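PDB 6EDK: formyltransferase PseJ from Anoxybacillus kamchatkensis G10, which is a member of the formyl transferase family, an alpha/beta protein built around a mixed six-stranded sheet, with the ligand 1YA held in a pocket. Local coordinates for residues Arg39-Leu42 with Glu43-Asp47; Leu112-Ser115 with Pro116-Val119; Thr140-Glu143 with Asn144-Leu147; Thr149-Glu152 with Arg153-Thr157; His186-Lys189 with Asp190-Lys193. All blocks are in the same frame, centred on the assembly; numbering follows the deposited sequence.

Interaction 1: Arg39-Leu42 with Glu43-Asp47; sequences RDFL and ESFED
Arg39 reaches one helical turn ahead to Glu43. Its CG stands anti to the backbone N (chi1 168°), which lays the chain beside the glutamate before a bend further out brings NH1 to 3.2 Å from Glu43 OE2. The nitrogen arrives from above the carboxylate, and the two flat groups are turned 72° apart, so this salt bridge rests on one N-H and not on a coplanar two-pronged pairing. Val49 O also takes NH1 and Glu34 pairs with NE, which shares the guanidinium among three partners. On the main chain, Arg39 O accepts Glu43 N at 2.9 Å. Asp40 O accepts Ser44 N at 3.0 Å, while Asp40 OD1 lies 4.1 Å from Glu43 OE1, a like-charged neighbour whose cost Arg39 probably eases. Phe41 O is gripped by the hydroxyl of Ser44, OG to O 2.6 Å, and more weakly by Ser44 N. The Phe41 ring receives the edge of Phe45 in a T-shaped stack, planes at 67°, with Phe45 CE1 3.5 Å from Phe41 CZ, over the face but near its rim. Phe162 and Met163 of helix 147-169 also touch Phe41, and Phe45 pairs edge to face with Trp166. Leu42 O accepts Phe45 N at 3.1 Å and a water that also donates to Asp47 OD2; Asp47 OD1 accepts from Gly26 N, and OD2 forms a salt bridge with Arg170. A type I turn from Glu43 to Glu46 thus ends helix 36-43 and leads into strand 48-52 of a beta-alpha-beta unit.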
# COMPACT_ATOMS: atom_id res chain seq x y z
N ARG A 39 -11.95 10.00 -1.07
CA ARG A 39 -12.85 10.42 -2.13
C ARG A 39 -12.94 11.93 -2.20
O ARG A 39 -12.69 12.53 -3.26
CB ARG A 39 -14.22 9.79 -1.93
CG ARG A 39 -15.31 10.38 -2.80
CD ARG A 39 -16.67 9.77 -2.43
NE ARG A 39 -16.83 8.42 -2.98
CZ ARG A 39 -17.15 8.17 -4.26
NH1 ARG A 39 -17.34 9.17 -5.12
NH2 ARG A 39 -17.26 6.90 -4.66
N ASP A 40 -13.22 12.58 -1.06
CA ASP A 40 -13.36 14.03 -1.06
C ASP A 40 -12.09 14.72 -1.48
O ASP A 40 -12.12 15.73 -2.19
CB ASP A 40 -13.76 14.55 0.34
CG ASP A 40 -15.16 14.24 0.69
OD1 ASP A 40 -15.97 13.96 -0.22
OD2 ASP A 40 -15.47 14.27 1.89
N PHE A 41 -10.92 14.25 -0.98
CA PHE A 41 -9.66 14.87 -1.36
C PHE A 41 -9.46 14.81 -2.87
O PHE A 41 -9.11 15.81 -3.52
CB PHE A 41 -8.46 14.14 -0.63
CG PHE A 41 -7.10 14.58 -1.12
CD1 PHE A 41 -6.51 15.73 -0.63
CD2 PHE A 41 -6.39 13.82 -2.02
CE1 PHE A 41 -5.25 16.16 -1.07
CE2 PHE A 41 -5.14 14.24 -2.47
CZ PHE A 41 -4.56 15.39 -2.00
N LEU A 42 -9.72 13.65 -3.44
CA LEU A 42 -9.49 13.48 -4.86
C LEU A 42 -10.48 14.35 -5.67
O LEU A 42 -10.11 14.94 -6.68
CB LEU A 42 -9.68 12.01 -5.23
CG LEU A 42 -8.58 11.06 -4.72
CD1 LEU A 42 -8.96 9.62 -5.02
CD2 LEU A 42 -7.29 11.42 -5.36
N GLU A 43 -11.71 14.43 -5.19
CA GLU A 43 -12.72 15.23 -5.89
C GLU A 43 -12.44 16.71 -5.78
O GLU A 43 -12.86 17.46 -6.65
CB GLU A 43 -14.09 14.91 -5.35
CG GLU A 43 -14.61 13.56 -5.82
CD GLU A 43 -15.97 13.19 -5.22
OE1 GLU A 43 -16.43 13.84 -4.25
OE2 GLU A 43 -16.56 12.21 -5.71
N SER A 44 -11.70 17.16 -4.75
CA SER A 44 -11.31 18.57 -4.71
C SER A 44 -10.33 18.94 -5.80
O SER A 44 -10.00 20.12 -5.90
CB SER A 44 -10.74 18.93 -3.28
OG SER A 44 -9.45 18.39 -3.06
N PHE A 45 -9.83 17.99 -6.60
CA PHE A 45 -9.05 18.32 -7.80
C PHE A 45 -9.92 18.31 -9.07
O PHE A 45 -9.38 18.36 -10.19
CB PHE A 45 -7.88 17.35 -7.99
CG PHE A 45 -6.79 17.50 -6.92
CD1 PHE A 45 -6.95 16.93 -5.66
CD2 PHE A 45 -5.64 18.23 -7.17
CE1 PHE A 45 -5.97 17.10 -4.66
CE2 PHE A 45 -4.63 18.39 -6.17
CZ PHE A 45 -4.79 17.83 -4.94
N GLU A 46 -11.24 18.17 -8.90
CA GLU A 46 -12.23 18.14 -9.99
C GLU A 46 -12.26 16.83 -10.76
O GLU A 46 -12.83 16.77 -11.85
CB GLU A 46 -12.02 19.30 -10.96
CG GLU A 46 -12.18 20.67 -10.30
CD GLU A 46 -13.34 20.73 -9.31
OE1 GLU A 46 -14.51 20.55 -9.74
OE2 GLU A 46 -13.07 20.95 -8.10
N ASP A 47 -11.70 15.77 -10.23
CA ASP A 47 -11.85 14.46 -10.82
C ASP A 47 -13.08 13.78 -10.26
O ASP A 47 -13.59 14.14 -9.19
CB ASP A 47 -10.60 13.61 -10.58
CG ASP A 47 -9.36 14.22 -11.20
OD1 ASP A 47 -9.50 14.79 -12.29
OD2 ASP A 47 -8.26 14.15 -10.61
O HOH W 1 -7.79 13.98 -8.04

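Interaction 2: Leu112-Ser115 with Pro116-Val119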
# COMPACT_ATOMS: atom_id res chain seq x y z
N LEU A 112 9.37 -8.65 13.59
CA LEU A 112 9.83 -10.03 13.73
C LEU A 112 11.18 -10.24 13.06
O LEU A 112 12.05 -10.95 13.60
CB LEU A 112 8.80 -10.99 13.16
CG LEU A 112 7.49 -11.09 13.93
CD1 LEU A 112 6.52 -11.93 13.15
CD2 LEU A 112 7.67 -11.64 15.33
N GLU A 113 11.40 -9.65 11.88
CA GLU A 113 12.63 -9.82 11.12
C GLU A 113 13.54 -8.60 11.21
O GLU A 113 14.57 -8.58 10.54
CB GLU A 113 12.30 -10.17 9.67
CG GLU A 113 11.76 -11.61 9.55
CD GLU A 113 11.32 -12.02 8.17
OE1 GLU A 113 11.26 -11.19 7.24
OE2 GLU A 113 11.02 -13.22 8.00
N ASP A 114 13.21 -7.62 12.06
CA ASP A 114 13.99 -6.44 12.38
C ASP A 114 14.47 -5.77 11.08
O ASP A 114 15.65 -5.55 10.86
CB ASP A 114 15.17 -6.77 13.34
CG ASP A 114 15.84 -5.53 13.94
OD1 ASP A 114 15.26 -4.43 13.96
OD2 ASP A 114 16.99 -5.64 14.44
N SER A 115 13.50 -5.44 10.21
CA SER A 115 13.79 -4.89 8.91
C SER A 115 13.56 -3.38 8.90
O SER A 115 13.11 -2.78 9.86
CB SER A 115 12.86 -5.59 7.88
OG SER A 115 11.57 -4.94 8.02
N PRO A 116 13.91 -2.71 7.82
CA PRO A 116 13.51 -1.31 7.71
C PRO A 116 11.99 -1.18 7.79
O PRO A 116 11.24 -2.08 7.40
CB PRO A 116 14.04 -0.89 6.33
CG PRO A 116 15.01 -2.01 5.95
CD PRO A 116 14.64 -3.24 6.65
N LYS A 117 11.56 -0.02 8.24
CA LYS A 117 10.14 0.23 8.47
C LYS A 117 9.70 1.50 7.79
O LYS A 117 10.45 2.49 7.74
CB LYS A 117 9.86 0.33 9.97
CG LYS A 117 10.26 -0.97 10.69
CD LYS A 117 10.36 -0.74 12.12
CE LYS A 117 10.78 -2.03 12.87
NZ LYS A 117 12.17 -2.40 12.53
N GLY A 118 8.50 1.48 7.22
CA GLY A 118 8.04 2.66 6.51
C GLY A 118 6.93 2.28 5.51
O GLY A 118 6.21 1.27 5.67
N VAL A 119 6.73 3.19 4.59
CA VAL A 119 5.57 3.12 3.69
C VAL A 119 6.01 3.46 2.27
O VAL A 119 6.96 4.20 2.03
CB VAL A 119 4.44 4.09 4.18
CG1 VAL A 119 3.94 3.80 5.64
CG2 VAL A 119 4.89 5.55 4.04
O HOH W 2 13.00 -3.78 14.81
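Lys117 NZ is gripped from several directions at once. It donates to Ser115 O over 2.9 Å, lying in the carbonyl plane with a C=O...N angle of 157°. A water accepts from Lys117 NZ at 2.8 Å. The same water passes the link on by donating to the Asp114 carboxylate. The direct ion pair is long, with Asp114 OD1 4.0 Å from Lys117 NZ, so the carboxylate and the ammonium meet chiefly through that water. The lysine reaches these partners by arching over the chain: it runs extended as far as CE, then turns at its last torsion (chi4 68°) to bring NZ back to the Ser115 carbonyl oxygen, while CG stays 3.5 Å from the same Ser115 O. Phe111 adds a cation-pi contact and Ser110 O a weak hydrogen bond, which tie the ammonium to helix 106-112. That helix ends in a Schellman motif, with Asp114 as its C-prime residue at positive phi, Ser115 N returning to Ser110 O and Asp114 N to Phe111 O; the chain then heads for strand 118-123. Ser115 OG, placed between its own backbone N and carbonyl carbon (chi1 79°), is hydrogen-bonded to Asn101 OD1. Pro116 O, 2.9 Å from Ser115 OG, is also within reach of the same proton, so that second bond is not settled. Trp100 touches the proline ring, and further along Val119 packs against Leu154 and Ile158 of helix 147-169.

Interaction 3: Thr140-Glu143 with Asn144-Leu147; sequences TYYE and NDTL
A type I beta turn from Tyr142 to Asp145 carries the chain from strand 133-138 toward helix 147-169, and two hydrogen bonds between its end residues close it. Asp145 N donates to Tyr142 O at 3.0 Å in a nearly straight bond (169°). In return Tyr142 N donates to Asp145 OD2 at 2.8 Å, approaching from above the carboxylate plane. The same oxygen touches Tyr141 CB at 3.3 Å and lies at the edge of the Tyr142 ring, 3.7 Å from Tyr142 CD1, with ring and carboxylate planes 62° apart. Tyr141 has its CG between its backbone N and carbonyl carbon (chi1 65°), so that its ring leads away from the aspartate and leaves CB as the point of contact; the ring meets Phe111 edge to face. At the turn's corner the Glu143 and Asn144 side chains run side by side, Glu143 CD 4.0 Å from Asn144 OD1. A water donates to both Glu143 O and Asp145 O, strapping the main chain across the turn. The Asp145 carboxylate is buried yet richly partnered: Arg153 forms a salt bridge to OD2 and the hydroxyl of Thr149 bonds to OD1, in surroundings likely to favour its negative charge. Thr146 follows as the N-cap, its side chain capping a backbone N further on. With Thr149 OG1 returning to Thr146 N, this helix start is consistent with a capping box, which Asp145 braces from the preceding turn by its bond to Thr149.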
# COMPACT_ATOMS: atom_id res chain seq x y z
N THR A 140 10.17 5.52 11.92
CA THR A 140 10.82 4.97 13.09
C THR A 140 9.80 4.67 14.18
O THR A 140 8.63 5.05 14.15
CB THR A 140 11.89 5.93 13.63
OG1 THR A 140 11.30 7.24 13.76
CG2 THR A 140 13.09 5.94 12.66
N TYR A 141 10.26 3.93 15.17
CA TYR A 141 9.42 3.55 16.28
C TYR A 141 10.15 3.88 17.58
O TYR A 141 11.32 4.27 17.58
CB TYR A 141 9.11 2.10 16.25
CG TYR A 141 10.28 1.21 16.44
CD1 TYR A 141 11.16 0.95 15.40
CD2 TYR A 141 10.56 0.66 17.68
CE1 TYR A 141 12.25 0.10 15.57
CE2 TYR A 141 11.63 -0.19 17.85
CZ TYR A 141 12.48 -0.46 16.81
OH TYR A 141 13.55 -1.31 17.03
N TYR A 142 9.42 3.75 18.66
CA TYR A 142 9.89 4.18 19.96
C TYR A 142 9.85 3.02 20.92
O TYR A 142 9.11 2.04 20.74
CB TYR A 142 9.04 5.32 20.49
CG TYR A 142 9.04 6.52 19.60
CD1 TYR A 142 8.08 6.67 18.63
CD2 TYR A 142 10.03 7.48 19.68
CE1 TYR A 142 8.07 7.75 17.79
CE2 TYR A 142 10.03 8.59 18.85
CZ TYR A 142 9.05 8.72 17.90
OH TYR A 142 9.03 9.80 17.03
N GLU A 143 10.59 3.22 22.03
CA GLU A 143 10.83 2.14 22.98
C GLU A 143 9.57 1.43 23.42
O GLU A 143 9.58 0.20 23.54
CB GLU A 143 11.56 2.69 24.23
CG GLU A 143 11.85 1.60 25.29
CD GLU A 143 12.39 2.14 26.63
OE1 GLU A 143 12.57 3.38 26.77
OE2 GLU A 143 12.64 1.32 27.54
N ASN A 144 8.49 2.16 23.68
CA ASN A 144 7.30 1.50 24.22
C ASN A 144 6.15 1.38 23.20
O ASN A 144 5.00 1.11 23.59
CB ASN A 144 6.83 2.22 25.49
CG ASN A 144 7.76 1.97 26.70
OD1 ASN A 144 8.45 2.86 27.18
ND2 ASN A 144 7.80 0.73 27.17
N ASP A 145 6.45 1.50 21.91
CA ASP A 145 5.40 1.31 20.90
C ASP A 145 4.78 -0.09 21.00
O ASP A 145 5.41 -1.10 21.42
CB ASP A 145 5.96 1.46 19.49
CG ASP A 145 5.82 2.80 18.93
OD1 ASP A 145 4.79 3.45 19.20
OD2 ASP A 145 6.74 3.24 18.23
N THR A 146 3.55 -0.18 20.47
CA THR A 146 2.84 -1.43 20.31
C THR A 146 2.56 -1.66 18.82
O THR A 146 2.80 -0.80 18.02
CB THR A 146 1.53 -1.38 21.09
OG1 THR A 146 0.74 -0.33 20.54
CG2 THR A 146 1.79 -1.11 22.58
N LEU A 147 2.06 -2.84 18.45
CA LEU A 147 1.66 -3.02 17.06
C LEU A 147 0.59 -2.02 16.68
O LEU A 147 0.58 -1.55 15.55
CB LEU A 147 1.14 -4.43 16.79
CG LEU A 147 2.25 -5.50 16.89
CD1 LEU A 147 1.62 -6.89 16.85
CD2 LEU A 147 3.31 -5.37 15.81
O HOH W 3 7.72 -1.98 22.85

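Interaction 4: Thr149-Glu152 with Arg153-Thr157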
# COMPACT_ATOMS: atom_id res chain seq x y z
N THR A 149 0.15 1.12 17.84
CA THR A 149 0.65 2.48 17.67
C THR A 149 1.55 2.58 16.45
O THR A 149 1.48 3.60 15.76
CB THR A 149 1.41 3.02 18.92
OG1 THR A 149 2.50 2.19 19.34
CG2 THR A 149 0.39 3.14 20.10
N THR A 150 2.31 1.52 16.12
CA THR A 150 3.14 1.54 14.91
C THR A 150 2.27 1.41 13.66
O THR A 150 2.49 2.16 12.72
CB THR A 150 4.17 0.44 14.90
OG1 THR A 150 3.57 -0.84 15.16
CG2 THR A 150 5.16 0.67 16.07
N TYR A 151 1.26 0.54 13.68
CA TYR A 151 0.31 0.48 12.53
C TYR A 151 -0.39 1.81 12.28
O TYR A 151 -0.49 2.28 11.12
CB TYR A 151 -0.71 -0.63 12.80
CG TYR A 151 -1.73 -0.82 11.67
CD1 TYR A 151 -2.89 -0.06 11.62
CD2 TYR A 151 -1.49 -1.73 10.63
CE1 TYR A 151 -3.83 -0.23 10.57
CE2 TYR A 151 -2.40 -1.89 9.57
CZ TYR A 151 -3.56 -1.14 9.56
OH TYR A 151 -4.45 -1.34 8.52
N GLU A 152 -0.88 2.43 13.33
CA GLU A 152 -1.52 3.74 13.15
C GLU A 152 -0.56 4.75 12.62
O GLU A 152 -0.92 5.57 11.82
CB GLU A 152 -2.12 4.23 14.48
CG GLU A 152 -3.42 3.54 14.81
CD GLU A 152 -4.46 3.69 13.68
OE1 GLU A 152 -4.60 4.83 13.12
OE2 GLU A 152 -5.10 2.66 13.34
N ARG A 153 0.69 4.76 13.08
CA ARG A 153 1.63 5.72 12.53
C ARG A 153 1.93 5.47 11.04
O ARG A 153 2.07 6.42 10.26
CB ARG A 153 2.94 5.67 13.37
CG ARG A 153 3.87 6.75 13.03
CD ARG A 153 5.19 6.67 13.86
NE ARG A 153 4.89 6.98 15.27
CZ ARG A 153 5.00 6.12 16.26
NH1 ARG A 153 5.45 4.90 16.04
NH2 ARG A 153 4.70 6.53 17.49
N LEU A 154 2.03 4.19 10.64
CA LEU A 154 2.25 3.91 9.23
C LEU A 154 1.04 4.38 8.42
O LEU A 154 1.20 4.97 7.35
CB LEU A 154 2.44 2.39 9.02
CG LEU A 154 3.71 1.82 9.66
CD1 LEU A 154 3.56 0.28 9.54
CD2 LEU A 154 4.96 2.26 8.98
N THR A 155 -0.16 4.12 8.93
CA THR A 155 -1.39 4.51 8.19
C THR A 155 -1.44 6.03 7.99
O THR A 155 -1.69 6.53 6.89
CB THR A 155 -2.62 4.02 8.98
OG1 THR A 155 -2.64 2.59 8.84
CG2 THR A 155 -3.86 4.61 8.41
N GLN A 156 -1.17 6.79 9.05
CA GLN A 156 -1.14 8.23 8.91
C GLN A 156 -0.05 8.71 7.99
O GLN A 156 -0.23 9.65 7.21
CB GLN A 156 -0.94 8.89 10.31
CG GLN A 156 -2.13 8.72 11.25
CD GLN A 156 -3.49 9.17 10.62
OE1 GLN A 156 -3.63 10.30 10.19
NE2 GLN A 156 -4.47 8.25 10.59
N THR A 157 1.12 8.08 8.07
CA THR A 157 2.23 8.48 7.22
C THR A 157 1.98 8.19 5.73
O THR A 157 2.28 9.03 4.88
CB THR A 157 3.51 7.78 7.66
OG1 THR A 157 3.76 8.02 9.07
CG2 THR A 157 4.70 8.22 6.88
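Tyr151 and Thr155 sit one turn apart on helix 147-169, the long helix packed against the central sheet. In its regular main-chain bonding each backbone N-H donates to the carbonyl four residues earlier: Arg153 N to Thr149 O (3.0 Å), Leu154 N to Thr150 O, Thr155 N to Tyr151 O and Gln156 N to Glu152 O. Among the side chains, Thr155 OG1 lies over one face of the Tyr151 ring, 3.5 Å from Tyr151 CE1. That hydroxyl is also 3.1 Å from Tyr151 O, although another acceptor competes for its proton. Tyr151 itself meets Trp202 edge to face. In van der Waals contact, buried Leu154 sets CG 3.3 Å from Thr150 O, and its side chain touches Val119 and Asn107. Of the charged groups, Arg153 extends from CG anti to its backbone N (chi1 -171°) and bends at chi3, bringing one guanidinium face over Thr149 O, which lies toward its rim, with NH1 4.2 Å from that oxygen; NH1 is held by Asp145 of the preceding loop. Further along, Arg153 O accepts two donors from Thr157, N at 2.9 Å and OG1 at 2.6 Å, which reach it from opposite faces of the carbonyl plane.

Interaction 5: His186-Lys189 with Asp190-Lys193. With 1YA (N-{4-[{[(6S)-2-amino-4-oxo-3,4,5,6,7,8-hexahydropteridin-6-yl]methyl}(formyl)amino]benzoyl}-L-glutamic acid), chain D.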
# COMPACT_ATOMS: atom_id res chain seq x y z
N HIS A 186 5.92 -12.06 2.49
CA HIS A 186 5.20 -12.93 3.40
C HIS A 186 3.76 -13.13 2.93
O HIS A 186 3.15 -12.25 2.35
CB HIS A 186 5.17 -12.40 4.85
CG HIS A 186 6.53 -12.02 5.34
ND1 HIS A 186 7.08 -10.78 5.12
CD2 HIS A 186 7.46 -12.75 5.99
CE1 HIS A 186 8.30 -10.76 5.64
NE2 HIS A 186 8.56 -11.94 6.16
N LYS A 187 3.23 -14.31 3.20
CA LYS A 187 1.82 -14.64 3.04
C LYS A 187 1.13 -14.51 4.40
O LYS A 187 1.77 -14.52 5.46
CB LYS A 187 1.62 -16.09 2.55
CG LYS A 187 2.36 -16.49 1.31
CD LYS A 187 2.63 -18.02 1.33
CE LYS A 187 2.49 -18.67 -0.05
NZ LYS A 187 3.34 -18.07 -1.14
N LEU A 188 -0.20 -14.44 4.35
CA LEU A 188 -0.95 -14.26 5.59
C LEU A 188 -0.69 -15.37 6.59
O LEU A 188 -0.64 -15.13 7.80
CB LEU A 188 -2.45 -14.17 5.27
CG LEU A 188 -3.31 -13.40 6.26
CD1 LEU A 188 -3.01 -11.91 6.23
CD2 LEU A 188 -4.80 -13.66 5.98
N LYS A 189 -0.46 -16.59 6.12
CA LYS A 189 -0.31 -17.72 7.03
C LYS A 189 1.04 -17.78 7.70
O LYS A 189 1.16 -18.47 8.72
CB LYS A 189 -0.60 -19.02 6.27
CG LYS A 189 -2.11 -19.30 6.03
CD LYS A 189 -2.83 -19.86 7.28
CE LYS A 189 -2.06 -21.04 7.90
NZ LYS A 189 -2.90 -21.94 8.72
N ASP A 190 2.05 -17.04 7.21
CA ASP A 190 3.40 -17.15 7.74
C ASP A 190 3.52 -16.73 9.18
O ASP A 190 4.44 -17.19 9.86
CB ASP A 190 4.35 -16.32 6.85
CG ASP A 190 4.47 -16.87 5.45
OD1 ASP A 190 3.98 -17.99 5.22
OD2 ASP A 190 5.04 -16.20 4.56
N LYS A 191 2.61 -15.90 9.68
CA LYS A 191 2.72 -15.43 11.06
C LYS A 191 2.23 -16.44 12.11
O LYS A 191 2.45 -16.22 13.33
CB LYS A 191 1.94 -14.12 11.22
CG LYS A 191 0.46 -14.19 10.99
CD LYS A 191 -0.20 -12.88 11.48
CE LYS A 191 -1.68 -12.77 11.13
NZ LYS A 191 -1.93 -12.88 9.67
N GLU A 192 1.63 -17.56 11.70
CA GLU A 192 0.99 -18.46 12.68
C GLU A 192 1.94 -18.93 13.77
O GLU A 192 1.59 -18.94 14.95
CB GLU A 192 0.38 -19.66 11.95
CG GLU A 192 -0.99 -19.38 11.35
CD GLU A 192 -2.06 -19.19 12.42
OE1 GLU A 192 -2.27 -20.10 13.27
OE2 GLU A 192 -2.69 -18.10 12.41
N LYS A 193 3.16 -19.32 13.41
CA LYS A 193 4.04 -19.82 14.47
C LYS A 193 4.51 -18.74 15.43
O LYS A 193 5.21 -19.06 16.39
CB LYS A 193 5.25 -20.53 13.86
CG LYS A 193 6.04 -19.71 12.87
CD LYS A 193 6.64 -20.59 11.78
CE LYS A 193 7.69 -21.54 12.34
NZ LYS A 193 8.83 -20.80 12.96
N1 1YA D . -2.44 -6.78 -7.45
C2 1YA D . -1.22 -6.81 -8.28
NA2 1YA D . -1.21 -7.52 -9.55
N3 1YA D . 0.06 -6.10 -7.89
C4 1YA D . 0.15 -5.39 -6.61
O4 1YA D . 1.21 -4.85 -6.35
C4A 1YA D . -1.08 -5.37 -5.78
N5 1YA D . -1.07 -4.65 -4.61
C6 1YA D . -2.17 -5.07 -3.60
C7 1YA D . -3.42 -5.23 -4.13
N8 1YA D . -3.52 -6.03 -5.47
C8A 1YA D . -2.40 -6.04 -6.21
C9 1YA D . -1.64 -6.38 -2.97
N10 1YA D . -2.50 -6.88 -1.88
C11 1YA D . -3.23 -11.05 -1.66
C12 1YA D . -4.31 -10.19 -1.81
C13 1YA D . -4.08 -8.82 -1.90
C14 1YA D . -2.79 -8.35 -1.82
C15 1YA D . -1.72 -9.21 -1.67
C16 1YA D . -1.94 -10.57 -1.58
C17 1YA D . -3.44 -12.58 -1.54
N 1YA D . -2.67 -13.20 -0.43
CA 1YA D . -2.71 -14.65 -0.11
CB 1YA D . -2.03 -15.47 -1.24
CG 1YA D . -1.09 -14.62 -2.11
CD 1YA D . -0.15 -15.48 -2.96
OE1 1YA D . 0.83 -14.96 -3.57
OE2 1YA D . -0.35 -16.72 -3.06
CT 1YA D . -2.00 -14.88 1.26
O2 1YA D . -1.45 -13.92 1.89
O1 1YA D . -1.97 -16.02 1.76
C18 1YA D . -3.03 -6.03 -0.83
O5 1YA D . -2.81 -4.86 -0.83
O 1YA D . -4.17 -13.17 -2.25
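Leu188, the residue to which Lys191 reaches back, also makes the direct bond to 1YA: its backbone N donates to ligand O2 at 2.8 Å, N-H...O 157°. Leu188 CB lies 3.5 Å from O2, and Lys187 CB stands near both oxygens of the same ligand carboxylate; the two residues belong to the ligand pocket. Next outward comes the turn that presents this N-H. Asp190 grips Lys187 twice, for Lys187 N donates to Asp190 OD2 at 2.9 Å, from well above the carboxylate plane, while Asp190 N returns to Lys187 O at 3.1 Å. Since Lys187 O belongs to the same peptide as Leu188 N, these two bonds probably steady the N-H offered to the ligand. Lys191 starts with its CG between backbone N and carbonyl carbon (chi1 63°), runs alongside the Leu188 side chain and bends at the end to donate NZ to Leu188 O at 3.2 Å. A salt bridge to Asp105 gives that ammonium a second partner. Glu192 N reaches Lys189 O at 3.2 Å, continuing the turn. Beyond these, the His186 ring stacks on Trp109 and NE2 bonds to Glu113, anchoring the strand end from which the loop departs, while Trp109 also touches Asp190. Elsewhere the ligand is hydrogen-bonded to the backbones of Tyr76, Ile78, Asp125 and Asp129. Within these two segments the ligand carboxylate is met by a peptide N-H, so the turn contributes its backbone, and this one polarised N-H probably favours the carboxylate there.

In the fold
Along the chain the five contacts follow in series. Interaction 1, at the end of helix 36-43, stands apart, 24 to 37 Å between centres from the others. Interactions 2, 3 and 4 cluster, their centres 11 to 13 Å apart: Val119 of strand 118-123 packs on helix 147-169, Lys117 CE meets Tyr141 CE1 at 3.7 Å, and the 140-147 loop runs directly into the helix of interaction 4. Interaction 5, the one at the ligand pocket, joins this cluster through Glu113 and His186. The far end of helix 147-169 covers interaction 1, so this one helix touches interaction 1 near its C-terminal end and carries interaction 4 nearer its start.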